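Long-range contact in KP6 killer toxin subunit beta (Ustilago maydis virus P6, PDB 4GVB), which pairs noncovalently with the alpha subunit to form a secreted antifungal toxin in which alpha recognises target-cell receptors and the complex with beta precipitates cell death: residues M8-V12 and V24-A28. Sequence-based numbering, arbitrary orientation.
Sequences MCQCV and VTRAA
The backbone N of Cys11 donates a hydrogen bond to Thr25 OG1 at 2.9 Å, with a bent N-H...O angle of 149°. It is the single polar link between strand 8-12 and helix 24-28. The threonine hydroxyl lies anti to its carbonyl carbon (chi1 -52°), and it is also hydrogen-bonded to Leu21 O one turn earlier, so that two backbone groups grip a buried oxygen. The same torsion sends the methyl along the strand, where CG2 of Thr25 comes within 3.9 Å of the carbonyl oxygen of Cys9.

Apolar packing centres on the side chain of Cys11, which points at the helix. Its CB rests against CG1 of Val24 at 3.7 Å, while SG lies against the backbone of Thr25, 3.7 Å from its CA, and meets the methyl CB of Ala28 at 3.9 Å. Val24, Thr25 and Ala28 form one helical face against the sulfur.

Helix 24-28 crosses strand 8-12 at 129° in the disulfide-linked core, axes 7.3 Å apart. Cys11 SG, while facing it, is bonded to Cys64 of helix 57-67, whose Ala63 touches Ala28; Val24 packs on Leu68 of the alpha subunit. On the strand's other edge, strand 70-76 pairs antiparallel, and the Cys9-Cys74 disulfide links the two.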
loop_
_atom_site.group_PDB
_atom_site.type_symbol
_atom_site.label_atom_id
_atom_site.label_comp_id
_atom_site.label_asym_id
_atom_site.label_seq_id
_atom_site.Cartn_x
_atom_site.Cartn_y
_atom_site.Cartn_z
ATOM N N MET B 8 4.974 -14.629 -12.121
ATOM C CA MET B 8 3.884 -13.663 -12.026
ATOM C C MET B 8 3.166 -13.885 -10.692
ATOM O O MET B 8 2.963 -15.019 -10.281
ATOM C CB MET B 8 2.920 -13.784 -13.214
ATOM C CG MET B 8 2.225 -15.131 -13.340
ATOM S SD MET B 8 1.311 -15.310 -14.893
ATOM C CE MET B 8 0.414 -16.810 -14.569
ATOM N N CYS B 9 2.797 -12.799 -10.018
ATOM C CA CYS B 9 2.291 -12.890 -8.660
ATOM C C CYS B 9 1.101 -11.987 -8.396
ATOM O O CYS B 9 0.943 -10.938 -9.028
ATOM C CB CYS B 9 3.392 -12.523 -7.655
ATOM S SG CYS B 9 4.906 -13.518 -7.702
ATOM N N GLN B 10 0.262 -12.424 -7.463
ATOM C CA GLN B 10 -0.825 -11.628 -6.921
ATOM C C GLN B 10 -0.589 -11.499 -5.426
ATOM O O GLN B 10 -0.064 -12.415 -4.797
ATOM C CB GLN B 10 -2.169 -12.348 -7.095
ATOM C CG GLN B 10 -2.545 -12.792 -8.500
ATOM C CD GLN B 10 -3.858 -13.559 -8.491
ATOM O OE1 GLN B 10 -4.713 -13.377 -9.357
ATOM N NE2 GLN B 10 -4.024 -14.415 -7.498
ATOM N N CYS B 11 -0.978 -10.364 -4.853
ATOM C CA CYS B 11 -1.147 -10.261 -3.404
ATOM C C CYS B 11 -2.507 -10.840 -3.059
ATOM O O CYS B 11 -3.476 -10.602 -3.772
ATOM C CB CYS B 11 -1.076 -8.786 -2.968
ATOM S SG CYS B 11 0.497 -8.006 -3.342
ATOM N N VAL B 12 -2.584 -11.607 -1.975
ATOM C CA VAL B 12 -3.822 -12.263 -1.594
ATOM C C VAL B 12 -4.064 -12.137 -0.093
ATOM O O VAL B 12 -3.126 -11.962 0.688
ATOM C CB VAL B 12 -3.804 -13.766 -1.983
ATOM C CG1 VAL B 12 -3.682 -13.920 -3.494
ATOM C CG2 VAL B 12 -2.654 -14.488 -1.280
ATOM N N VAL B 24 -3.797 -3.902 -3.646
ATOM C CA VAL B 24 -2.543 -4.251 -2.986
ATOM C C VAL B 24 -1.543 -4.748 -4.031
ATOM O O VAL B 24 -0.382 -4.330 -4.065
ATOM C CB VAL B 24 -2.779 -5.328 -1.893
ATOM C CG1 VAL B 24 -1.493 -5.615 -1.153
ATOM C CG2 VAL B 24 -3.851 -4.853 -0.899
ATOM N N THR B 25 -1.999 -5.657 -4.895
ATOM C CA THR B 25 -1.166 -6.112 -5.998
ATOM C C THR B 25 -0.700 -4.926 -6.865
ATOM O O THR B 25 0.476 -4.835 -7.208
ATOM C CB THR B 25 -1.898 -7.144 -6.884
ATOM O OG1 THR B 25 -2.427 -8.201 -6.062
ATOM C CG2 THR B 25 -0.951 -7.728 -7.877
ATOM N N ARG B 26 -1.635 -4.047 -7.233
ATOM C CA ARG B 26 -1.307 -2.868 -8.027
ATOM C C ARG B 26 -0.211 -2.025 -7.351
ATOM O O ARG B 26 0.737 -1.566 -7.995
ATOM C CB ARG B 26 -2.577 -2.038 -8.263
ATOM C CG ARG B 26 -2.355 -0.711 -8.928
ATOM C CD ARG B 26 -3.691 -0.067 -9.311
ATOM N NE ARG B 26 -4.584 -1.023 -9.964
ATOM C CZ ARG B 26 -5.722 -1.455 -9.439
ATOM N NH1 ARG B 26 -6.106 -1.010 -8.248
ATOM N NH2 ARG B 26 -6.472 -2.324 -10.101
ATOM N N ALA B 27 -0.338 -1.831 -6.043
ATOM C CA ALA B 27 0.630 -1.008 -5.317
ATOM C C ALA B 27 1.993 -1.685 -5.291
ATOM O O ALA B 27 3.022 -1.055 -5.505
ATOM C CB ALA B 27 0.138 -0.731 -3.897
ATOM N N ALA B 28 1.994 -2.990 -5.042
ATOM C CA ALA B 28 3.238 -3.745 -4.970
ATOM C C ALA B 28 3.937 -3.802 -6.319
ATOM O O ALA B 28 5.164 -3.766 -6.390
ATOM C CB ALA B 28 2.966 -5.157 -4.443
#